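Local coordinates for protein Myo-inositol dehydrogenase (Corynebacterium glutamicum, PDB 3EUW) that probably oxidises myo-inositol with NAD+ as an inositol 2-dehydrogenase of the Gfo/Idh/MocA family, working as a tetramer, at residues A[160-171]-A[203-213]; A[253-261]-A[271-281]. All coordinates share one frame; numbering follows the deposited sequence.

Contact 1: A[160-171]-A[203-213]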
loop_
_atom_site.group_PDB
_atom_site.type_symbol
_atom_site.label_atom_id
_atom_site.label_comp_id
_atom_site.label_asym_id
_atom_site.label_seq_id
_atom_site.Cartn_x
_atom_site.Cartn_y
_atom_site.Cartn_z
ATOM N N PRO A 160 11.903 17.927 26.106
ATOM C CA PRO A 160 12.820 18.973 26.575
ATOM C C PRO A 160 13.673 18.461 27.732
ATOM O O PRO A 160 13.260 17.569 28.469
ATOM C CB PRO A 160 11.876 20.096 26.997
ATOM C CG PRO A 160 10.699 19.898 26.091
ATOM C CD PRO A 160 10.509 18.402 26.134
ATOM N N LYS A 161 14.862 19.026 27.891
ATOM C CA LYS A 161 15.770 18.600 28.951
ATOM C C LYS A 161 15.117 18.427 30.328
ATOM O O LYS A 161 15.228 17.359 30.935
ATOM C CB LYS A 161 16.952 19.570 29.038
ATOM C CG LYS A 161 17.978 19.219 30.111
ATOM C CD LYS A 161 19.245 20.061 30.001
ATOM C CE LYS A 161 20.019 19.722 28.728
ATOM N NZ LYS A 161 21.386 20.328 28.706
ATOM N N ASP A 162 14.432 19.457 30.823
ATOM C CA ASP A 162 13.795 19.367 32.138
ATOM C C ASP A 162 12.856 18.165 32.267
ATOM O O ASP A 162 12.703 17.605 33.353
ATOM C CB ASP A 162 13.022 20.652 32.459
ATOM C CG ASP A 162 13.900 21.894 32.395
ATOM O OD1 ASP A 162 15.097 21.807 32.758
ATOM O OD2 ASP A 162 13.388 22.963 31.991
ATOM N N TYR A 163 12.220 17.774 31.166
ATOM C CA TYR A 163 11.319 16.630 31.200
ATOM C C TYR A 163 12.150 15.354 31.284
ATOM O O TYR A 163 11.870 14.472 32.085
ATOM C CB TYR A 163 10.434 16.579 29.953
ATOM C CG TYR A 163 9.418 15.460 30.010
ATOM C CD1 TYR A 163 8.202 15.627 30.680
ATOM C CD2 TYR A 163 9.695 14.212 29.451
ATOM C CE1 TYR A 163 7.292 14.576 30.789
ATOM C CE2 TYR A 163 8.799 13.158 29.556
ATOM C CZ TYR A 163 7.601 13.345 30.224
ATOM O OH TYR A 163 6.715 12.300 30.318
ATOM N N ILE A 164 13.181 15.267 30.455
ATOM C CA ILE A 164 14.057 14.105 30.457
ATOM C C ILE A 164 14.627 13.888 31.855
ATOM O O ILE A 164 14.641 12.768 32.361
ATOM C CB ILE A 164 15.228 14.286 29.469
ATOM C CG1 ILE A 164 14.686 14.449 28.049
ATOM C CG2 ILE A 164 16.162 13.085 29.536
ATOM C CD1 ILE A 164 15.754 14.752 27.013
ATOM N N ALA A 165 15.079 14.974 32.478
ATOM C CA ALA A 165 15.670 14.921 33.813
ATOM C C ALA A 165 14.841 14.139 34.830
ATOM O O ALA A 165 15.379 13.338 35.587
ATOM C CB ALA A 165 15.916 16.335 34.327
ATOM N N GLY A 166 13.535 14.369 34.850
ATOM C CA GLY A 166 12.701 13.662 35.806
ATOM C C GLY A 166 11.796 12.580 35.228
ATOM O O GLY A 166 10.866 12.144 35.899
ATOM N N SER A 167 12.079 12.135 34.005
ATOM C CA SER A 167 11.264 11.112 33.344
ATOM C C SER A 167 11.458 9.694 33.891
ATOM O O SER A 167 10.605 8.829 33.702
ATOM C CB SER A 167 11.548 11.111 31.837
ATOM O OG SER A 167 12.880 10.693 31.571
ATOM N N GLY A 168 12.576 9.452 34.561
ATOM C CA GLY A 168 12.826 8.123 35.091
ATOM C C GLY A 168 13.414 7.167 34.057
ATOM O O GLY A 168 13.463 5.957 34.280
ATOM N N GLY A 169 13.854 7.709 32.923
ATOM C CA GLY A 169 14.451 6.895 31.879
ATOM C C GLY A 169 13.476 6.428 30.803
ATOM O O GLY A 169 12.258 6.402 31.007
ATOM N N ILE A 170 14.025 6.043 29.655
ATOM C CA ILE A 170 13.231 5.594 28.526
ATOM C C ILE A 170 12.223 4.471 28.850
ATOM O O ILE A 170 11.085 4.513 28.390
ATOM C CB ILE A 170 14.171 5.168 27.368
ATOM C CG1 ILE A 170 13.377 4.966 26.080
ATOM C CG2 ILE A 170 14.939 3.916 27.746
ATOM C CD1 ILE A 170 14.268 4.839 24.830
ATOM N N PHE A 171 12.630 3.490 29.650
ATOM C CA PHE A 171 11.751 2.373 30.013
ATOM C C PHE A 171 10.527 2.787 30.836
ATOM O O PHE A 171 9.410 2.373 30.533
ATOM C CB PHE A 171 12.532 1.298 30.783
ATOM C CG PHE A 171 13.636 0.667 29.987
ATOM C CD1 PHE A 171 13.347 -0.123 28.877
ATOM C CD2 PHE A 171 14.966 0.853 30.349
ATOM C CE1 PHE A 171 14.361 -0.716 28.151
ATOM C CE2 PHE A 171 15.982 0.262 29.626
ATOM C CZ PHE A 171 15.684 -0.525 28.528
ATOM N N GLU A 203 22.308 14.796 24.894
ATOM C CA GLU A 203 21.426 15.143 25.997
ATOM C C GLU A 203 20.940 13.917 26.777
ATOM O O GLU A 203 21.004 13.893 28.008
ATOM C CB GLU A 203 20.239 15.910 25.432
ATOM C CG GLU A 203 19.217 16.356 26.431
ATOM C CD GLU A 203 18.152 17.206 25.774
ATOM O OE1 GLU A 203 17.596 16.762 24.742
ATOM O OE2 GLU A 203 17.879 18.316 26.285
ATOM N N ILE A 204 20.444 12.907 26.066
ATOM C CA ILE A 204 19.964 11.691 26.724
ATOM C C ILE A 204 21.135 10.959 27.390
ATOM O O ILE A 204 20.997 10.420 28.485
ATOM C CB ILE A 204 19.236 10.759 25.709
ATOM C CG1 ILE A 204 17.904 11.404 25.304
ATOM C CG2 ILE A 204 19.013 9.355 26.304
ATOM C CD1 ILE A 204 17.184 10.664 24.200
ATOM N N ALA A 205 22.286 10.957 26.733
ATOM C CA ALA A 205 23.482 10.324 27.275
ATOM C C ALA A 205 23.925 11.075 28.549
ATOM O O ALA A 205 24.468 10.491 29.487
ATOM C CB ALA A 205 24.603 10.342 26.223
ATOM N N GLU A 206 23.684 12.380 28.567
ATOM C CA GLU A 206 24.038 13.214 29.709
ATOM C C GLU A 206 23.300 12.777 30.984
ATOM O O GLU A 206 23.820 12.901 32.093
ATOM C CB GLU A 206 23.715 14.679 29.372
ATOM C CG GLU A 206 23.542 15.608 30.572
ATOM C CD GLU A 206 23.203 17.050 30.175
ATOM O OE1 GLU A 206 22.333 17.249 29.300
ATOM O OE2 GLU A 206 23.797 17.987 30.754
ATOM N N PHE A 207 22.086 12.265 30.816
ATOM C CA PHE A 207 21.275 11.821 31.942
ATOM C C PHE A 207 21.379 10.323 32.220
ATOM O O PHE A 207 20.557 9.771 32.950
ATOM C CB PHE A 207 19.810 12.172 31.695
ATOM C CG PHE A 207 19.508 13.629 31.830
ATOM C CD1 PHE A 207 19.590 14.258 33.072
ATOM C CD2 PHE A 207 19.153 14.381 30.719
ATOM C CE1 PHE A 207 19.321 15.618 33.201
ATOM C CE2 PHE A 207 18.883 15.741 30.838
ATOM C CZ PHE A 207 18.966 16.362 32.077
ATOM N N ASN A 208 22.383 9.665 31.649
ATOM C CA ASN A 208 22.534 8.226 31.858
ATOM C C ASN A 208 21.238 7.495 31.518
ATOM O O ASN A 208 20.669 6.762 32.331
ATOM C CB ASN A 208 22.933 7.938 33.303
ATOM C CG ASN A 208 24.307 8.460 33.630
ATOM O OD1 ASN A 208 24.456 9.489 34.286
ATOM N ND2 ASN A 208 25.329 7.761 33.152
ATOM N N ASP A 209 20.786 7.715 30.295
ATOM C CA ASP A 209 19.568 7.117 29.786
ATOM C C ASP A 209 19.916 6.645 28.361
ATOM O O ASP A 209 20.998 6.950 27.851
ATOM C CB ASP A 209 18.464 8.183 29.789
ATOM C CG ASP A 209 17.092 7.627 29.464
ATOM O OD1 ASP A 209 16.918 6.392 29.438
ATOM O OD2 ASP A 209 16.178 8.444 29.244
ATOM N N TYR A 210 19.018 5.903 27.723
ATOM C CA TYR A 210 19.291 5.411 26.374
ATOM C C TYR A 210 18.408 6.134 25.372
ATOM O O TYR A 210 17.263 6.490 25.689
ATOM C CB TYR A 210 19.003 3.903 26.271
ATOM C CG TYR A 210 19.720 3.030 27.277
ATOM C CD1 TYR A 210 21.079 2.759 27.157
ATOM C CD2 TYR A 210 19.029 2.466 28.346
ATOM C CE1 TYR A 210 21.737 1.937 28.083
ATOM C CE2 TYR A 210 19.666 1.651 29.271
ATOM C CZ TYR A 210 21.018 1.385 29.137
ATOM O OH TYR A 210 21.630 0.551 30.042
ATOM N N ASP A 211 18.922 6.361 24.167
ATOM C CA ASP A 211 18.093 7.005 23.164
ATOM C C ASP A 211 17.432 5.963 22.260
ATOM O O ASP A 211 16.690 6.316 21.341
ATOM C CB ASP A 211 18.889 8.039 22.342
ATOM C CG ASP A 211 20.056 7.440 21.601
ATOM O OD1 ASP A 211 20.040 6.227 21.315
ATOM O OD2 ASP A 211 20.993 8.206 21.281
ATOM N N GLN A 212 17.715 4.686 22.515
ATOM C CA GLN A 212 17.095 3.592 21.773
ATOM C C GLN A 212 17.253 2.263 22.514
ATOM O O GLN A 212 18.307 1.962 23.087
ATOM C CB GLN A 212 17.650 3.474 20.338
ATOM C CG GLN A 212 19.074 2.959 20.213
ATOM C CD GLN A 212 19.476 2.667 18.769
ATOM O OE1 GLN A 212 20.567 2.160 18.506
ATOM N NE2 GLN A 212 18.595 2.985 17.834
ATOM N N VAL A 213 16.182 1.477 22.520
ATOM C CA VAL A 213 16.223 0.178 23.182
ATOM C C VAL A 213 15.440 -0.908 22.432
ATOM O O VAL A 213 14.595 -0.612 21.595
ATOM C CB VAL A 213 15.632 0.255 24.623
ATOM C CG1 VAL A 213 16.369 1.294 25.455
ATOM C CG2 VAL A 213 14.143 0.590 24.563
HETATM O O HOH W 1 13.589 9.240 29.298
#

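Contact 2: A[253-261]-A[271-281]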
loop_
_atom_site.group_PDB
_atom_site.type_symbol
_atom_site.label_atom_id
_atom_site.label_comp_id
_atom_site.label_asym_id
_atom_site.label_seq_id
_atom_site.Cartn_x
_atom_site.Cartn_y
_atom_site.Cartn_z
ATOM N N ASP A 253 -0.844 -0.288 10.445
ATOM C CA ASP A 253 0.035 0.684 9.815
ATOM C C ASP A 253 -0.064 1.980 10.590
ATOM O O ASP A 253 -0.875 2.115 11.513
ATOM C CB ASP A 253 -0.402 0.981 8.369
ATOM C CG ASP A 253 -0.229 -0.201 7.434
ATOM O OD1 ASP A 253 0.858 -0.821 7.430
ATOM O OD2 ASP A 253 -1.187 -0.497 6.680
ATOM N N ASN A 254 0.754 2.944 10.186
ATOM C CA ASN A 254 0.742 4.259 10.792
ATOM C C ASN A 254 -0.378 5.050 10.141
ATOM O O ASN A 254 -0.931 4.625 9.128
ATOM C CB ASN A 254 2.079 4.956 10.571
ATOM C CG ASN A 254 3.123 4.531 11.588
ATOM O OD1 ASN A 254 2.890 4.627 12.795
ATOM N ND2 ASN A 254 4.278 4.066 11.111
ATOM N N ILE A 255 -0.713 6.196 10.722
ATOM C CA ILE A 255 -1.777 7.031 10.192
ATOM C C ILE A 255 -1.249 8.368 9.697
ATOM O O ILE A 255 -0.379 8.982 10.316
ATOM C CB ILE A 255 -2.877 7.279 11.264
ATOM C CG1 ILE A 255 -3.453 5.935 11.734
ATOM C CG2 ILE A 255 -3.980 8.160 10.691
ATOM C CD1 ILE A 255 -4.604 6.064 12.745
ATOM N N ARG A 256 -1.801 8.807 8.571
ATOM C CA ARG A 256 -1.427 10.060 7.933
ATOM C C ARG A 256 -2.635 10.996 7.927
ATOM O O ARG A 256 -3.770 10.545 8.066
ATOM C CB ARG A 256 -0.964 9.774 6.495
ATOM C CG ARG A 256 0.309 8.940 6.427
ATOM C CD ARG A 256 0.535 8.313 5.060
ATOM N NE ARG A 256 -0.162 7.031 4.941
ATOM C CZ ARG A 256 -1.150 6.780 4.083
ATOM N NH1 ARG A 256 -1.576 7.719 3.248
ATOM N NH2 ARG A 256 -1.718 5.578 4.066
ATOM N N PRO A 257 -2.407 12.315 7.769
ATOM C CA PRO A 257 -3.525 13.270 7.757
ATOM C C PRO A 257 -4.435 13.204 6.520
ATOM O O PRO A 257 -5.587 13.622 6.583
ATOM C CB PRO A 257 -2.828 14.630 7.905
ATOM C CG PRO A 257 -1.510 14.418 7.224
ATOM C CD PRO A 257 -1.109 13.015 7.672
ATOM N N THR A 258 -3.919 12.683 5.406
ATOM C CA THR A 258 -4.703 12.562 4.171
ATOM C C THR A 258 -4.313 11.260 3.482
ATOM O O THR A 258 -3.285 10.667 3.812
ATOM C CB THR A 258 -4.415 13.717 3.161
ATOM O OG1 THR A 258 -3.142 13.497 2.534
ATOM C CG2 THR A 258 -4.400 15.076 3.853
ATOM N N THR A 259 -5.122 10.821 2.523
ATOM C CA THR A 259 -4.831 9.594 1.783
ATOM C C THR A 259 -4.105 9.930 0.476
ATOM O O THR A 259 -4.068 9.116 -0.445
ATOM C CB THR A 259 -6.119 8.832 1.412
ATOM O OG1 THR A 259 -6.955 9.681 0.614
ATOM C CG2 THR A 259 -6.871 8.391 2.656
ATOM N N VAL A 260 -3.531 11.126 0.398
ATOM C CA VAL A 260 -2.842 11.559 -0.812
ATOM C C VAL A 260 -1.504 10.886 -1.102
ATOM O O VAL A 260 -0.676 10.692 -0.217
ATOM C CB VAL A 260 -2.603 13.091 -0.806
ATOM C CG1 VAL A 260 -1.948 13.529 -2.117
ATOM C CG2 VAL A 260 -3.915 13.820 -0.610
ATOM N N ARG A 261 -1.307 10.531 -2.367
ATOM C CA ARG A 261 -0.063 9.915 -2.814
ATOM C C ARG A 261 0.415 10.609 -4.079
ATOM O O ARG A 261 -0.373 10.875 -4.987
ATOM C CB ARG A 261 -0.265 8.429 -3.088
ATOM C CG ARG A 261 -0.371 7.595 -1.826
ATOM C CD ARG A 261 -0.749 6.165 -2.149
ATOM N NE ARG A 261 -0.901 5.369 -0.938
ATOM C CZ ARG A 261 0.116 4.907 -0.223
ATOM N NH1 ARG A 261 1.363 5.159 -0.603
ATOM N NH2 ARG A 261 -0.119 4.197 0.874
ATOM N N ALA A 271 3.497 9.272 0.202
ATOM C CA ALA A 271 2.404 9.633 1.096
ATOM C C ALA A 271 2.882 10.703 2.070
ATOM O O ALA A 271 4.082 10.975 2.144
ATOM C CB ALA A 271 1.918 8.397 1.849
ATOM N N ASP A 272 1.953 11.321 2.800
ATOM C CA ASP A 272 2.334 12.347 3.765
ATOM C C ASP A 272 3.157 11.742 4.894
ATOM O O ASP A 272 3.110 10.529 5.142
ATOM C CB ASP A 272 1.127 13.002 4.464
ATOM C CG ASP A 272 0.018 13.428 3.518
ATOM O OD1 ASP A 272 0.300 13.949 2.420
ATOM O OD2 ASP A 272 -1.155 13.261 3.914
ATOM N N PRO A 273 3.943 12.584 5.581
ATOM C CA PRO A 273 4.727 12.073 6.700
ATOM C C PRO A 273 3.585 11.680 7.650
ATOM O O PRO A 273 2.485 12.241 7.557
ATOM C CB PRO A 273 5.472 13.316 7.191
ATOM C CG PRO A 273 5.682 14.096 5.931
ATOM C CD PRO A 273 4.341 13.961 5.241
ATOM N N ILE A 274 3.811 10.737 8.547
ATOM C CA ILE A 274 2.731 10.335 9.436
ATOM C C ILE A 274 2.537 11.349 10.558
ATOM O O ILE A 274 3.368 12.234 10.737
ATOM C CB ILE A 274 3.010 8.952 10.015
ATOM C CG1 ILE A 274 4.237 8.998 10.939
ATOM C CG2 ILE A 274 3.241 7.978 8.861
ATOM C CD1 ILE A 274 4.541 7.656 11.637
ATOM N N PHE A 275 1.446 11.236 11.310
ATOM C CA PHE A 275 1.207 12.175 12.403
ATOM C C PHE A 275 2.437 12.326 13.295
ATOM O O PHE A 275 3.099 11.342 13.650
ATOM C CB PHE A 275 -0.000 11.755 13.235
ATOM C CG PHE A 275 -1.311 12.153 12.632
ATOM C CD1 PHE A 275 -1.519 13.460 12.199
ATOM C CD2 PHE A 275 -2.343 11.229 12.498
ATOM C CE1 PHE A 275 -2.735 13.840 11.643
ATOM C CE2 PHE A 275 -3.562 11.597 11.947
ATOM C CZ PHE A 275 -3.760 12.904 11.518
ATOM N N ASN A 276 2.730 13.571 13.649
ATOM C CA ASN A 276 3.892 13.901 14.453
ATOM C C ASN A 276 3.622 14.029 15.946
ATOM O O ASN A 276 4.531 13.876 16.753
ATOM C CB ASN A 276 4.494 15.219 13.959
ATOM C CG ASN A 276 5.845 15.501 14.577
ATOM O OD1 ASN A 276 6.864 14.975 14.122
ATOM N ND2 ASN A 276 5.863 16.314 15.631
ATOM N N PHE A 277 2.379 14.321 16.308
ATOM C CA PHE A 277 2.024 14.509 17.707
ATOM C C PHE A 277 1.082 13.431 18.230
ATOM O O PHE A 277 0.127 13.023 17.555
ATOM C CB PHE A 277 1.401 15.892 17.885
ATOM C CG PHE A 277 2.294 17.014 17.431
ATOM C CD1 PHE A 277 3.470 17.311 18.119
ATOM C CD2 PHE A 277 1.970 17.767 16.304
ATOM C CE1 PHE A 277 4.315 18.350 17.689
ATOM C CE2 PHE A 277 2.806 18.803 15.866
ATOM C CZ PHE A 277 3.978 19.093 16.561
ATOM N N PHE A 278 1.356 12.974 19.444
ATOM C CA PHE A 278 0.548 11.926 20.042
ATOM C C PHE A 278 -0.922 12.314 20.135
ATOM O O PHE A 278 -1.793 11.489 19.884
ATOM C CB PHE A 278 1.110 11.543 21.420
ATOM C CG PHE A 278 1.056 12.650 22.438
ATOM C CD1 PHE A 278 -0.107 12.892 23.167
ATOM C CD2 PHE A 278 2.171 13.457 22.665
ATOM C CE1 PHE A 278 -0.162 13.923 24.106
ATOM C CE2 PHE A 278 2.128 14.492 23.603
ATOM C CZ PHE A 278 0.963 14.726 24.324
ATOM N N LEU A 279 -1.195 13.577 20.453
ATOM C CA LEU A 279 -2.574 14.038 20.590
ATOM C C LEU A 279 -3.360 13.841 19.301
ATOM O O LEU A 279 -4.558 13.585 19.335
ATOM C CB LEU A 279 -2.603 15.512 21.020
ATOM C CG LEU A 279 -2.234 16.596 20.001
ATOM C CD1 LEU A 279 -3.473 16.961 19.192
ATOM C CD2 LEU A 279 -1.699 17.838 20.719
ATOM N N GLU A 280 -2.683 13.947 18.165
ATOM C CA GLU A 280 -3.347 13.763 16.882
ATOM C C GLU A 280 -3.502 12.287 16.527
ATOM O O GLU A 280 -4.562 11.851 16.069
ATOM C CB GLU A 280 -2.559 14.441 15.763
ATOM C CG GLU A 280 -2.382 15.935 15.886
ATOM C CD GLU A 280 -1.700 16.513 14.652
ATOM O OE1 GLU A 280 -0.556 16.093 14.348
ATOM O OE2 GLU A 280 -2.311 17.376 13.981
ATOM N N ARG A 281 -2.433 11.525 16.711
ATOM C CA ARG A 281 -2.463 10.106 16.394
ATOM C C ARG A 281 -3.521 9.403 17.225
ATOM O O ARG A 281 -4.245 8.552 16.726
ATOM C CB ARG A 281 -1.096 9.466 16.664
ATOM C CG ARG A 281 -1.101 7.944 16.543
ATOM C CD ARG A 281 -1.554 7.481 15.153
ATOM N NE ARG A 281 -1.681 6.033 15.097
ATOM C CZ ARG A 281 -2.654 5.338 15.680
ATOM N NH1 ARG A 281 -3.609 5.953 16.370
ATOM N NH2 ARG A 281 -2.669 4.020 15.586
HETATM O O HOH W 2 -0.465 3.307 13.922
HETATM O O HOH W 3 0.780 6.319 13.235
HETATM O O HOH W 4 -0.871 10.375 2.391
HETATM O O HOH W 5 -1.523 15.492 1.495
HETATM O O HOH W 6 1.253 13.051 0.138
#

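Contact 1: A[160-171]-A[203-213]
Two short helices, 161-166 and 202-206, meet in the C-terminal domain of this Gfo/Idh/MocA enzyme through I164, F207 and K161. The F207 ring is covered on one face by A165 CA, a CH-pi contact 4.0 Å from the ring centroid, met at its edge in the ring plane by K161 CG, and approached obliquely by I164 CG2, 3.5 Å from F207 CD2. K161 carries its chain past the ring edge and bends at chi3 (-67°), and K161 NZ forms a salt bridge with E206 OE1 (3.3 Å), its hydrogen bond weak. E203 lays its carboxylate beside I164 CD1 and K161 CB. A Schellman motif with N208 at C-prime closes helix 202-206, and the chain then turns to D209, whose carboxylate faces the start of helix 169-185. There I170 N gives a nearly straight bond to D209 OD1 (2.9 Å, 171°), on the syn side of the carboxylate. OD1 also takes a weak bond from Y210 N, while a water bridges D209 OD2 to S167 OG, which itself donates to I164 O at 2.8 Å. Beyond these polar groups I170 CG2 and V213 CG1 meet tip to tip at 3.8 Å, where strand 212-219 begins. F171 CZ touches V213 CG1 at 3.6 Å; helix 307-326 also packs on F171, through C320, L321 and A324.

Contact 2: A[253-261]-A[271-281]
R256 crosses I274 at about a right angle and packs against A271 where the chain leads into and out of the antiparallel hairpin of strands 260-263 and 270-271. R256 CB lies 4.3 Å from D272 OD2; CG passes D272 O and I274 CG2; R256 CD packs 3.5 Å from A271 CB. The chain bends at chi3 (-86°), bringing NE and NH1 near the same methyl, obliquely to the guanidinium. NE has a long, weak ion pair with E269 of the fourth subunit, and NH1 donates to water 4, which lies in the guanidinium plane and also joins T258 O, V260 O and D272 N. Farther along, F275 N bonds to I255 O (3.1 Å, 167°), nearly along the C=O axis. The F275 ring has P257 N and R256 C over one face and E280 CB over the other. D272 OD2 takes a weak bond from T258 N; T258 OG1, modelled doubtfully close to it, accepts from V260 N in an ST turn. R261 forms salt bridges with D253 of the third subunit and E269 of the fourth. R281, paired with D128, lays its guanidinium flat against I255, whose CD1 stands over the centre of one face, 3.6 Å from R281 CZ, while waters 2 and 3 lie at its edge.

From the N terminus, the chain first runs through the Rossmann fold and enters the C-terminal domain before reaching either contact. Contact 1 closes the loop from 160-171 to 203-213, which encloses the rest of helix 169-185 and strand 189-197, and so ties helix 161-166 and the start of helix 169-185 to helix 202-206 and the start of strand 212-219 in the mixed sheet. The chain then builds strands 224-230, 238-245 and 248-252 before contact 2 opens. This second, shorter closure joins 253-261 to 271-281 around the hairpin that reaches other subunits. Contacts 1 and 2 stand in series, neither nested nor crossed; the centres of contacts 1 and 2 are about 26 Å apart.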